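Local coordinates for protein 11R-lipoxygenase (Gersemia fruticosa, PDB 3VF1) that probably oxygenates polyunsaturated fatty acids as a lipoxygenase, using a non-heme iron, and depends on calcium, at residues L393-L398 and Q462-S467; H387-H392 and G455-L460; V174-G179 and A541-T546; M399-A404 and L434-L439. One frame throughout, in Å; residues are numbered along the deposited sequence.

Contact 1 (L393-L398 and Q462-S467). With FE2 (Fe (II) ion), chain E.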
loop_
_atom_site.group_PDB
_atom_site.type_symbol
_atom_site.label_atom_id
_atom_site.label_comp_id
_atom_site.label_asym_id
_atom_site.label_seq_id
_atom_site.Cartn_x
_atom_site.Cartn_y
_atom_site.Cartn_z
ATOM N N LEU A 393 -5.680 -3.877 -3.906
ATOM C CA LEU A 393 -4.703 -4.890 -4.299
ATOM C C LEU A 393 -3.896 -4.492 -5.535
ATOM O O LEU A 393 -2.670 -4.436 -5.483
ATOM C CB LEU A 393 -5.389 -6.242 -4.514
ATOM C CG LEU A 393 -5.899 -6.900 -3.228
ATOM C CD1 LEU A 393 -6.654 -8.187 -3.532
ATOM C CD2 LEU A 393 -4.748 -7.175 -2.270
ATOM N N LEU A 394 -4.571 -4.213 -6.643
ATOM C CA LEU A 394 -3.864 -3.889 -7.880
ATOM C C LEU A 394 -3.089 -2.578 -7.786
ATOM O O LEU A 394 -1.865 -2.559 -7.926
ATOM C CB LEU A 394 -4.833 -3.813 -9.062
ATOM C CG LEU A 394 -4.175 -3.365 -10.371
ATOM C CD1 LEU A 394 -3.065 -4.328 -10.772
ATOM C CD2 LEU A 394 -5.200 -3.233 -11.488
ATOM N N ARG A 395 -3.802 -1.484 -7.545
ATOM C CA ARG A 395 -3.224 -0.152 -7.686
ATOM C C ARG A 395 -2.266 0.238 -6.558
ATOM O O ARG A 395 -1.562 1.242 -6.666
ATOM C CB ARG A 395 -4.335 0.891 -7.835
ATOM C CG ARG A 395 -5.044 0.830 -9.178
ATOM C CD ARG A 395 -6.062 1.950 -9.340
ATOM N NE ARG A 395 -5.444 3.273 -9.320
ATOM C CZ ARG A 395 -4.846 3.845 -10.362
ATOM N NH1 ARG A 395 -4.764 3.213 -11.527
ATOM N NH2 ARG A 395 -4.318 5.055 -10.239
ATOM N N CYS A 396 -2.236 -0.542 -5.483
ATOM C CA CYS A 396 -1.269 -0.311 -4.410
ATOM C C CYS A 396 -0.271 -1.459 -4.307
ATOM O O CYS A 396 0.921 -1.277 -4.555
ATOM C CB CYS A 396 -1.968 -0.109 -3.060
ATOM S SG CYS A 396 -2.865 1.452 -2.890
ATOM N N HIS A 397 -0.759 -2.638 -3.939
ATOM C CA HIS A 397 0.114 -3.784 -3.709
ATOM C C HIS A 397 0.888 -4.189 -4.966
ATOM O O HIS A 397 2.119 -4.160 -4.976
ATOM C CB HIS A 397 -0.690 -4.975 -3.176
ATOM C CG HIS A 397 -1.050 -4.863 -1.727
ATOM N ND1 HIS A 397 -0.521 -5.694 -0.764
ATOM C CD2 HIS A 397 -1.882 -4.015 -1.077
ATOM C CE1 HIS A 397 -1.015 -5.366 0.418
ATOM N NE2 HIS A 397 -1.842 -4.350 0.255
ATOM N N LEU A 398 0.172 -4.564 -6.020
ATOM C CA LEU A 398 0.806 -5.132 -7.207
ATOM C C LEU A 398 1.554 -4.101 -8.056
ATOM O O LEU A 398 2.619 -4.397 -8.594
ATOM C CB LEU A 398 -0.232 -5.863 -8.064
ATOM C CG LEU A 398 -0.966 -7.010 -7.362
ATOM C CD1 LEU A 398 -1.867 -7.749 -8.339
ATOM C CD2 LEU A 398 0.014 -7.973 -6.708
ATOM N N GLN A 462 -6.997 -7.676 -14.118
ATOM C CA GLN A 462 -6.425 -7.737 -15.455
ATOM C C GLN A 462 -7.095 -6.729 -16.376
ATOM O O GLN A 462 -6.449 -6.133 -17.237
ATOM C CB GLN A 462 -6.576 -9.143 -16.031
ATOM C CG GLN A 462 -5.761 -10.197 -15.301
ATOM C CD GLN A 462 -6.012 -11.595 -15.826
ATOM O OE1 GLN A 462 -7.151 -11.967 -16.110
ATOM N NE2 GLN A 462 -4.946 -12.377 -15.963
ATOM N N LYS A 463 -8.397 -6.538 -16.189
ATOM C CA LYS A 463 -9.160 -5.639 -17.044
ATOM C C LYS A 463 -8.761 -4.185 -16.812
ATOM O O LYS A 463 -8.703 -3.395 -17.755
ATOM C CB LYS A 463 -10.659 -5.819 -16.806
ATOM C CG LYS A 463 -11.528 -5.091 -17.816
ATOM C CD LYS A 463 -12.999 -5.431 -17.639
ATOM C CE LYS A 463 -13.856 -4.734 -18.683
ATOM N NZ LYS A 463 -15.306 -5.000 -18.488
ATOM N N HIS A 464 -8.483 -3.832 -15.560
ATOM C CA HIS A 464 -8.051 -2.479 -15.239
ATOM C C HIS A 464 -6.616 -2.243 -15.691
ATOM O O HIS A 464 -6.284 -1.166 -16.185
ATOM C CB HIS A 464 -8.161 -2.205 -13.737
ATOM C CG HIS A 464 -7.766 -0.812 -13.353
ATOM N ND1 HIS A 464 -8.639 0.254 -13.416
ATOM C CD2 HIS A 464 -6.587 -0.305 -12.922
ATOM C CE1 HIS A 464 -8.017 1.353 -13.032
ATOM N NE2 HIS A 464 -6.770 1.042 -12.726
ATOM N N TYR A 465 -5.769 -3.252 -15.517
ATOM C CA TYR A 465 -4.359 -3.127 -15.863
ATOM C C TYR A 465 -4.176 -2.878 -17.356
ATOM O O TYR A 465 -3.366 -2.047 -17.757
ATOM C CB TYR A 465 -3.583 -4.379 -15.450
ATOM C CG TYR A 465 -2.098 -4.265 -15.703
ATOM C CD1 TYR A 465 -1.274 -3.573 -14.823
ATOM C CD2 TYR A 465 -1.518 -4.839 -16.825
ATOM C CE1 TYR A 465 0.083 -3.460 -15.053
ATOM C CE2 TYR A 465 -0.162 -4.731 -17.062
ATOM C CZ TYR A 465 0.632 -4.042 -16.173
ATOM O OH TYR A 465 1.983 -3.932 -16.405
ATOM N N ARG A 466 -4.931 -3.597 -18.177
ATOM C CA ARG A 466 -4.834 -3.449 -19.627
ATOM C C ARG A 466 -4.944 -1.995 -20.077
ATOM O O ARG A 466 -4.420 -1.630 -21.127
ATOM C CB ARG A 466 -5.910 -4.281 -20.329
ATOM C CG ARG A 466 -5.569 -5.755 -20.457
ATOM C CD ARG A 466 -6.437 -6.441 -21.500
ATOM N NE ARG A 466 -7.836 -6.545 -21.093
ATOM C CZ ARG A 466 -8.328 -7.523 -20.334
ATOM N NH1 ARG A 466 -7.536 -8.487 -19.880
ATOM N NH2 ARG A 466 -9.617 -7.533 -20.022
ATOM N N SER A 467 -5.621 -1.167 -19.285
ATOM C CA SER A 467 -5.868 0.219 -19.667
ATOM C C SER A 467 -5.155 1.235 -18.777
ATOM O O SER A 467 -5.222 2.438 -19.030
ATOM C CB SER A 467 -7.372 0.506 -19.643
ATOM O OG SER A 467 -8.057 -0.253 -20.624
HETATM FE FE FE2 E . -2.861 -3.655 2.026
HETATM O O HOH W 1 -3.944 -5.194 3.428
#
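In the helical catalytic domain of this lipoxygenase, L394 and R395 on the iron-bearing helix 369-410 meet H464 and Y465 late in helix 456-465. The apolar half is carried by one methyl: L394 CD2 comes 3.5 Å from H464 CD2, obliquely to the ring, and lies 4.4 Å from Y465 CB. The polar half is a single hydrogen bond, R395 NH1 to H464 NE2, 3.2 Å long and bent, with an N-H...N angle of 144°. NH1 sits in the imidazole plane at the ring edge, whereas NE2 is tilted from the guanidinium plane; the two flat groups stand 85° apart, so they do not stack. A turn in the arginine chain at chi3 (63°) brings its end to the histidine and sets R395 CD 3.6 Å from H464 NE2. S472 OG, outside both segments, is the stronger partner and holds NH2. A methionine here would probably leave H464 NE2 and S472 OG without their charged donor and let the imidazole turn more easily. H397 takes no part in this packing: its NE2 binds the iron at 2.2 Å, in a site completed by H392, H575, N579, the terminal carboxylate of I698 and a water. The helix carries a wide pi-type turn here, L398 N bonding L393 O at 2.9 Å. Because H464 NE2 accepts a hydrogen bond from a guanidinium that is expected to stay charged, the geometry is consistent with a neutral imidazole carrying its proton on ND1.

Contact 2 (H387-H392 and G455-L460). With FE2 (Fe (II) ion), chain E.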
loop_
_atom_site.group_PDB
_atom_site.type_symbol
_atom_site.label_atom_id
_atom_site.label_comp_id
_atom_site.label_asym_id
_atom_site.label_seq_id
_atom_site.Cartn_x
_atom_site.Cartn_y
_atom_site.Cartn_z
ATOM N N HIS A 387 -13.129 -1.578 -5.068
ATOM C CA HIS A 387 -12.176 -1.166 -4.043
ATOM C C HIS A 387 -11.180 -2.266 -3.692
ATOM O O HIS A 387 -9.976 -2.027 -3.640
ATOM C CB HIS A 387 -12.898 -0.732 -2.770
ATOM C CG HIS A 387 -11.994 -0.611 -1.584
ATOM N ND1 HIS A 387 -12.000 -1.520 -0.548
ATOM C CD2 HIS A 387 -11.040 0.298 -1.281
ATOM C CE1 HIS A 387 -11.098 -1.168 0.349
ATOM N NE2 HIS A 387 -10.500 -0.068 -0.071
ATOM N N GLN A 388 -11.686 -3.469 -3.445
ATOM C CA GLN A 388 -10.844 -4.568 -2.992
ATOM C C GLN A 388 -9.813 -4.980 -4.038
ATOM O O GLN A 388 -8.631 -5.112 -3.731
ATOM C CB GLN A 388 -11.704 -5.777 -2.619
ATOM C CG GLN A 388 -12.527 -5.585 -1.359
ATOM C CD GLN A 388 -11.665 -5.411 -0.120
ATOM O OE1 GLN A 388 -10.518 -5.857 -0.078
ATOM N NE2 GLN A 388 -12.215 -4.757 0.895
ATOM N N MET A 389 -10.263 -5.177 -5.271
ATOM C CA MET A 389 -9.402 -5.729 -6.311
ATOM C C MET A 389 -8.590 -4.669 -7.051
ATOM O O MET A 389 -7.418 -4.886 -7.357
ATOM C CB MET A 389 -10.235 -6.532 -7.311
ATOM C CG MET A 389 -11.066 -7.636 -6.676
ATOM S SD MET A 389 -10.127 -8.617 -5.482
ATOM C CE MET A 389 -8.724 -9.123 -6.470
ATOM N N ILE A 390 -9.202 -3.525 -7.338
ATOM C CA ILE A 390 -8.543 -2.500 -8.144
ATOM C C ILE A 390 -7.875 -1.423 -7.293
ATOM O O ILE A 390 -6.673 -1.186 -7.416
ATOM C CB ILE A 390 -9.527 -1.836 -9.129
ATOM C CG1 ILE A 390 -9.951 -2.845 -10.199
ATOM C CG2 ILE A 390 -8.893 -0.612 -9.777
ATOM C CD1 ILE A 390 -10.967 -2.312 -11.190
ATOM N N THR A 391 -8.652 -0.774 -6.434
ATOM C CA THR A 391 -8.139 0.338 -5.641
ATOM C C THR A 391 -7.074 -0.112 -4.647
ATOM O O THR A 391 -6.074 0.577 -4.447
ATOM C CB THR A 391 -9.262 1.046 -4.868
ATOM O OG1 THR A 391 -10.259 1.506 -5.788
ATOM C CG2 THR A 391 -8.708 2.228 -4.080
ATOM N N HIS A 392 -7.286 -1.264 -4.021
ATOM C CA HIS A 392 -6.369 -1.731 -2.987
ATOM C C HIS A 392 -5.294 -2.664 -3.530
ATOM O O HIS A 392 -4.128 -2.288 -3.609
ATOM C CB HIS A 392 -7.131 -2.421 -1.856
ATOM C CG HIS A 392 -6.247 -2.944 -0.767
ATOM N ND1 HIS A 392 -6.351 -4.225 -0.272
ATOM C CD2 HIS A 392 -5.234 -2.359 -0.084
ATOM C CE1 HIS A 392 -5.446 -4.407 0.673
ATOM N NE2 HIS A 392 -4.754 -3.289 0.807
ATOM N N GLY A 455 -13.054 -16.597 -9.503
ATOM C CA GLY A 455 -12.160 -16.382 -10.626
ATOM C C GLY A 455 -12.216 -14.967 -11.172
ATOM O O GLY A 455 -11.238 -14.469 -11.722
ATOM N N GLY A 456 -13.366 -14.319 -11.020
ATOM C CA GLY A 456 -13.566 -12.985 -11.556
ATOM C C GLY A 456 -12.715 -11.913 -10.897
ATOM O O GLY A 456 -12.439 -10.878 -11.501
ATOM N N GLN A 457 -12.296 -12.152 -9.658
ATOM C CA GLN A 457 -11.519 -11.159 -8.921
ATOM C C GLN A 457 -10.192 -10.866 -9.618
ATOM O O GLN A 457 -9.714 -9.731 -9.602
ATOM C CB GLN A 457 -11.280 -11.597 -7.470
ATOM C CG GLN A 457 -10.340 -12.783 -7.287
ATOM C CD GLN A 457 -11.057 -14.116 -7.333
ATOM O OE1 GLN A 457 -12.084 -14.261 -7.996
ATOM N NE2 GLN A 457 -10.523 -15.099 -6.617
ATOM N N VAL A 458 -9.604 -11.888 -10.231
ATOM C CA VAL A 458 -8.350 -11.712 -10.954
ATOM C C VAL A 458 -8.618 -11.055 -12.301
ATOM O O VAL A 458 -7.856 -10.203 -12.751
ATOM C CB VAL A 458 -7.631 -13.054 -11.192
ATOM C CG1 VAL A 458 -6.359 -12.837 -11.998
ATOM C CG2 VAL A 458 -7.316 -13.730 -9.869
ATOM N N THR A 459 -9.712 -11.457 -12.936
ATOM C CA THR A 459 -10.089 -10.920 -14.236
ATOM C C THR A 459 -10.370 -9.422 -14.152
ATOM O O THR A 459 -10.106 -8.683 -15.097
ATOM C CB THR A 459 -11.333 -11.639 -14.793
ATOM O OG1 THR A 459 -11.084 -13.047 -14.860
ATOM C CG2 THR A 459 -11.684 -11.121 -16.180
ATOM N N LEU A 460 -10.904 -8.977 -13.017
ATOM C CA LEU A 460 -11.199 -7.561 -12.818
ATOM C C LEU A 460 -9.910 -6.749 -12.754
ATOM O O LEU A 460 -9.834 -5.643 -13.289
ATOM C CB LEU A 460 -12.011 -7.354 -11.538
ATOM C CG LEU A 460 -12.363 -5.902 -11.203
ATOM C CD1 LEU A 460 -13.113 -5.245 -12.349
ATOM C CD2 LEU A 460 -13.178 -5.837 -9.923
HETATM FE FE FE2 E . -2.861 -3.655 2.026
HETATM O O HOH W 1 -3.944 -5.194 3.428
#
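M389 and I390 of helix 369-410 pack on Q457 and L460 of helix 456-465 by van der Waals contact, mostly apolar, with no hydrogen bond between the segments. The tight part is the methionine. Bends at chi2 and chi3 (-46° and -54°) fold its chain over Q457, putting M389 CE 3.3 Å from Q457 O and 3.7 Å from Q457 CB. Beside it L460 splits its branches: L460 CD2 approaches M389 CB at 4.0 Å, and L460 CD1 meets I390 CD1 at 3.8 Å, the isoleucine and leucine side chains crossing at about a right angle. The far side of helix 456-465 is looser and partly open to solvent. V458 turns its CB away, and the hydroxyl of T459 makes a weak bond to G455 O. The head of Q457 also leads off from M389: OE1 accepts from G455 N at 2.9 Å, while NE2 bonds I440 O and D447. Across helix 369-410, H392 NE2 binds the iron at 2.3 Å. The axes of the two short helical segments approach to 9.4 Å and run in nearly the same direction, 27° apart, with helix 582-586 touching H387 and Q388 of the iron-bearing helix.

Contact 3 (V174-G179 and A541-T546)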
loop_
_atom_site.group_PDB
_atom_site.type_symbol
_atom_site.label_atom_id
_atom_site.label_comp_id
_atom_site.label_asym_id
_atom_site.label_seq_id
_atom_site.Cartn_x
_atom_site.Cartn_y
_atom_site.Cartn_z
ATOM N N VAL A 174 1.132 -14.023 -14.946
ATOM C CA VAL A 174 2.004 -13.462 -15.982
ATOM C C VAL A 174 1.254 -12.615 -17.007
ATOM O O VAL A 174 1.872 -11.854 -17.750
ATOM C CB VAL A 174 2.798 -14.552 -16.748
ATOM C CG1 VAL A 174 3.832 -15.201 -15.842
ATOM C CG2 VAL A 174 1.862 -15.591 -17.361
ATOM N N GLN A 175 -0.069 -12.737 -17.047
ATOM C CA GLN A 175 -0.856 -12.086 -18.090
ATOM C C GLN A 175 -1.630 -10.869 -17.580
ATOM O O GLN A 175 -2.375 -10.955 -16.605
ATOM C CB GLN A 175 -1.818 -13.094 -18.719
ATOM C CG GLN A 175 -1.946 -12.967 -20.230
ATOM C CD GLN A 175 -2.460 -14.239 -20.882
ATOM O OE1 GLN A 175 -2.449 -15.310 -20.274
ATOM N NE2 GLN A 175 -2.912 -14.126 -22.126
ATOM N N ASP A 176 -1.437 -9.738 -18.254
ATOM C CA ASP A 176 -2.161 -8.505 -17.956
ATOM C C ASP A 176 -2.034 -8.079 -16.495
ATOM O O ASP A 176 -3.012 -7.672 -15.870
ATOM C CB ASP A 176 -3.638 -8.653 -18.332
ATOM C CG ASP A 176 -3.850 -8.739 -19.830
ATOM O OD1 ASP A 176 -3.038 -8.155 -20.576
ATOM O OD2 ASP A 176 -4.826 -9.387 -20.262
ATOM N N LEU A 177 -0.821 -8.170 -15.961
ATOM C CA LEU A 177 -0.546 -7.724 -14.601
ATOM C C LEU A 177 0.877 -7.188 -14.502
ATOM O O LEU A 177 1.714 -7.476 -15.358
ATOM C CB LEU A 177 -0.737 -8.875 -13.609
ATOM C CG LEU A 177 -2.174 -9.349 -13.373
ATOM C CD1 LEU A 177 -2.188 -10.587 -12.492
ATOM C CD2 LEU A 177 -3.015 -8.243 -12.749
ATOM N N PRO A 178 1.157 -6.401 -13.452
ATOM C CA PRO A 178 2.519 -5.903 -13.236
ATOM C C PRO A 178 3.486 -7.049 -12.969
ATOM O O PRO A 178 3.054 -8.128 -12.562
ATOM C CB PRO A 178 2.384 -5.032 -11.980
ATOM C CG PRO A 178 0.926 -4.747 -11.841
ATOM C CD PRO A 178 0.225 -5.932 -12.414
ATOM N N GLY A 179 4.774 -6.821 -13.198
ATOM C CA GLY A 179 5.780 -7.812 -12.876
ATOM C C GLY A 179 5.812 -8.051 -11.380
ATOM O O GLY A 179 5.283 -7.252 -10.607
ATOM N N ALA A 541 3.078 -3.841 -21.254
ATOM C CA ALA A 541 1.956 -3.085 -21.800
ATOM C C ALA A 541 0.619 -3.796 -21.610
ATOM O O ALA A 541 -0.403 -3.152 -21.372
ATOM C CB ALA A 541 2.191 -2.795 -23.273
ATOM N N GLY A 542 0.629 -5.120 -21.718
ATOM C CA GLY A 542 -0.593 -5.898 -21.618
ATOM C C GLY A 542 -1.129 -6.272 -22.986
ATOM O O GLY A 542 -0.557 -5.893 -24.008
ATOM N N SER A 543 -2.242 -7.001 -23.007
ATOM C CA SER A 543 -2.752 -7.584 -24.245
ATOM C C SER A 543 -3.521 -6.592 -25.124
ATOM O O SER A 543 -3.996 -6.956 -26.199
ATOM C CB SER A 543 -3.634 -8.797 -23.934
ATOM O OG SER A 543 -4.823 -8.412 -23.270
ATOM N N ASP A 544 -3.649 -5.350 -24.670
ATOM C CA ASP A 544 -4.243 -4.301 -25.496
ATOM C C ASP A 544 -3.161 -3.398 -26.082
ATOM O O ASP A 544 -3.450 -2.514 -26.889
ATOM C CB ASP A 544 -5.238 -3.463 -24.689
ATOM C CG ASP A 544 -6.590 -4.136 -24.545
ATOM O OD1 ASP A 544 -6.914 -5.010 -25.378
ATOM O OD2 ASP A 544 -7.335 -3.785 -23.603
ATOM N N GLY A 545 -1.918 -3.622 -25.669
ATOM C CA GLY A 545 -0.799 -2.845 -26.168
ATOM C C GLY A 545 -0.757 -1.445 -25.589
ATOM O O GLY A 545 -0.071 -0.570 -26.116
ATOM N N THR A 546 -1.482 -1.230 -24.496
ATOM C CA THR A 546 -1.540 0.085 -23.869
ATOM C C THR A 546 -0.276 0.368 -23.065
ATOM O O THR A 546 -0.076 -0.192 -21.987
ATOM C CB THR A 546 -2.757 0.210 -22.936
ATOM O OG1 THR A 546 -3.954 -0.099 -23.661
ATOM C CG2 THR A 546 -2.855 1.621 -22.370
#
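The carboxylate of D176 reaches across to S543 and takes its backbone and its side chain at once. OD1 receives S543 N at 2.8 Å, with an N-H...O angle of 150° and the donor nearly in line with the C-O bond of the carboxylate. OD2 accepts from S543 OG at 3.2 Å through its syn lone pair, the one facing the other oxygen. The serine hydroxyl is placed for this by its first torsion of 67°, which sets OG between the backbone N and the carbonyl carbon, on the same side as the amide that D176 grips. D176, for its part, swings its carboxylate beside its own backbone N, so that the end of the chain comes nearer the partner loop than its CB does. S543 belongs to a type I beta turn from G542 to G545, closed by G545 N to G542 O at 3.1 Å. G542 CA lies 3.5 Å from D176 OD1; a side chain at that position would crowd the carboxylate and also the carbonyl of A541. The contact, at the surface and away from the iron, joins the loop after helix 148-164 to the one after helix 525-538. R466 NH1 makes a salt bridge to D176 OD2, so OD2 takes R466 as well as the serine hydroxyl. Such an arginine, together with the two serine donors, would be expected to stabilise the charged form of D176.

Contact 4 (M399-A404 and L434-L439)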
loop_
_atom_site.group_PDB
_atom_site.type_symbol
_atom_site.label_atom_id
_atom_site.label_comp_id
_atom_site.label_asym_id
_atom_site.label_seq_id
_atom_site.Cartn_x
_atom_site.Cartn_y
_atom_site.Cartn_z
ATOM N N MET A 399 1.007 -2.897 -8.176
ATOM C CA MET A 399 1.623 -1.866 -9.012
ATOM C C MET A 399 2.911 -1.308 -8.405
ATOM O O MET A 399 3.741 -0.741 -9.117
ATOM C CB MET A 399 0.634 -0.726 -9.274
ATOM C CG MET A 399 -0.402 -1.039 -10.349
ATOM S SD MET A 399 0.309 -1.140 -12.006
ATOM C CE MET A 399 0.699 0.579 -12.329
ATOM N N MET A 400 3.085 -1.469 -7.099
ATOM C CA MET A 400 4.265 -0.936 -6.423
ATOM C C MET A 400 5.375 -1.972 -6.258
ATOM O O MET A 400 6.530 -1.612 -6.041
ATOM C CB MET A 400 3.890 -0.373 -5.050
ATOM C CG MET A 400 3.115 0.936 -5.094
ATOM S SD MET A 400 4.000 2.249 -5.951
ATOM C CE MET A 400 3.165 2.250 -7.534
ATOM N N GLU A 401 5.035 -3.253 -6.361
ATOM C CA GLU A 401 6.015 -4.311 -6.134
ATOM C C GLU A 401 7.210 -4.225 -7.091
ATOM O O GLU A 401 8.353 -4.413 -6.674
ATOM C CB GLU A 401 5.361 -5.690 -6.239
ATOM C CG GLU A 401 6.287 -6.835 -5.857
ATOM C CD GLU A 401 5.632 -8.192 -6.005
ATOM O OE1 GLU A 401 4.393 -8.248 -6.169
ATOM O OE2 GLU A 401 6.358 -9.208 -5.957
ATOM N N PRO A 402 6.950 -3.943 -8.378
ATOM C CA PRO A 402 8.029 -3.872 -9.369
ATOM C C PRO A 402 9.171 -2.936 -8.969
ATOM O O PRO A 402 10.318 -3.201 -9.323
ATOM C CB PRO A 402 7.320 -3.342 -10.615
ATOM C CG PRO A 402 5.918 -3.797 -10.462
ATOM C CD PRO A 402 5.629 -3.732 -8.994
ATOM N N THR A 403 8.864 -1.861 -8.246
ATOM C CA THR A 403 9.891 -0.901 -7.852
ATOM C C THR A 403 10.809 -1.505 -6.798
ATOM O O THR A 403 11.991 -1.167 -6.730
ATOM C CB THR A 403 9.287 0.411 -7.306
ATOM O OG1 THR A 403 8.658 0.170 -6.042
ATOM C CG2 THR A 403 8.276 0.994 -8.289
ATOM N N ALA A 404 10.268 -2.399 -5.978
ATOM C CA ALA A 404 11.065 -3.080 -4.966
ATOM C C ALA A 404 12.006 -4.073 -5.635
ATOM O O ALA A 404 13.187 -4.142 -5.305
ATOM C CB ALA A 404 10.164 -3.792 -3.967
ATOM N N LEU A 434 2.474 -13.759 -0.229
ATOM C CA LEU A 434 1.408 -14.366 0.552
ATOM C C LEU A 434 0.069 -14.129 -0.137
ATOM O O LEU A 434 -0.762 -15.034 -0.233
ATOM C CB LEU A 434 1.377 -13.778 1.963
ATOM C CG LEU A 434 0.327 -14.360 2.913
ATOM C CD1 LEU A 434 0.677 -15.793 3.285
ATOM C CD2 LEU A 434 0.188 -13.496 4.154
ATOM N N GLY A 435 -0.131 -12.907 -0.620
ATOM C CA GLY A 435 -1.356 -12.546 -1.310
ATOM C C GLY A 435 -1.611 -13.424 -2.521
ATOM O O GLY A 435 -2.742 -13.836 -2.778
ATOM N N ARG A 436 -0.551 -13.719 -3.265
ATOM C CA ARG A 436 -0.672 -14.544 -4.461
ATOM C C ARG A 436 -1.109 -15.972 -4.139
ATOM O O ARG A 436 -1.491 -16.723 -5.034
ATOM C CB ARG A 436 0.649 -14.561 -5.236
ATOM C CG ARG A 436 0.804 -13.401 -6.207
ATOM C CD ARG A 436 2.080 -13.519 -7.026
ATOM N NE ARG A 436 3.265 -13.141 -6.261
ATOM C CZ ARG A 436 3.701 -11.892 -6.115
ATOM N NH1 ARG A 436 3.053 -10.878 -6.676
ATOM N NH2 ARG A 436 4.790 -11.652 -5.399
ATOM N N ASN A 437 -1.055 -16.344 -2.864
ATOM C CA ASN A 437 -1.460 -17.682 -2.446
ATOM C C ASN A 437 -2.733 -17.708 -1.599
ATOM O O ASN A 437 -3.521 -18.645 -1.697
ATOM C CB ASN A 437 -0.324 -18.359 -1.673
ATOM C CG ASN A 437 0.917 -18.571 -2.522
ATOM O OD1 ASN A 437 0.832 -18.750 -3.736
ATOM N ND2 ASN A 437 2.080 -18.554 -1.881
ATOM N N ASP A 438 -2.935 -16.681 -0.777
ATOM C CA ASP A 438 -3.994 -16.714 0.232
ATOM C C ASP A 438 -5.051 -15.611 0.097
ATOM O O ASP A 438 -6.037 -15.607 0.832
ATOM C CB ASP A 438 -3.372 -16.651 1.630
ATOM C CG ASP A 438 -2.576 -17.897 1.971
ATOM O OD1 ASP A 438 -2.183 -18.633 1.039
ATOM O OD2 ASP A 438 -2.341 -18.142 3.173
ATOM N N LEU A 439 -4.854 -14.684 -0.835
ATOM C CA LEU A 439 -5.806 -13.592 -1.021
ATOM C C LEU A 439 -6.447 -13.626 -2.402
ATOM O O LEU A 439 -7.670 -13.687 -2.533
ATOM C CB LEU A 439 -5.113 -12.243 -0.829
ATOM C CG LEU A 439 -4.713 -11.852 0.593
ATOM C CD1 LEU A 439 -3.935 -10.542 0.573
ATOM C CD2 LEU A 439 -5.935 -11.733 1.491
#
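E401 and R436 form a buried, two-pronged salt bridge that ties the long iron-bearing helix 369-410 of the lipoxygenase domain to helix 428-438. The backbones stay well apart, the nearest CA atoms, those of E401 and G435, being 12.1 Å from each other, so the side chains do all the bridging. From CB, the glutamate chain runs fully extended: CG is anti to the backbone N (chi1 -173°), and CB and CG carry the carboxylate out toward R436. CD arrives at the edge of the guanidinium, in its plane and 3.6 Å from R436 NH2. At the tip, each oxygen takes a nitrogen of its own. OE1 accepts from R436 NH1 at 3.0 Å through its syn lone pair, in a nearly straight bond of 168°. OE2 takes R436 NH2, also at 3.0 Å, but NH2 stands somewhat out of the carboxylate plane and the bond is more bent. The two flat groups are nearly coplanar, 28° apart. Both oxygens have a second donor, N432 ND2 on OE1 and V181 N on OE2, which fixes the rotation of the carboxylate, while F180 touches both E401 and R436. A glutamine in place of E401 would probably leave the buried R436 without its countercharge and set an NH2 group against one of the donors that now grip the carboxylate. The helix is kinked here, P402 having no N-H and T403 N lacking its bond to the turn before; T403 N turns to M400 O, which also accepts T403 OG1 at 2.8 Å in the carbonyl plane.

How the contacts relate
Contacts 2, 1 and 4 follow one another on helix 369-410, in the order 387-392, 393-398, 399-404. Contacts 1 and 2 share helix 456-465, have centres about 8 Å apart, and hold two histidines of the same iron. Contact 4 brings in helix 428-438, with its centre about 11 Å from that of contact 1. Along the chain, its segments fall between those of contacts 1 and 2, whose own segments alternate. Contact 3 joins residues over 360 positions apart, its centre about 10 Å from that of contact 1, linked through R466 and Q462. Contacts 1, 2 and 4 pack the iron-bearing helix against its neighbours, and contact 3 adds two surface loops, one of which reaches that helix through P178.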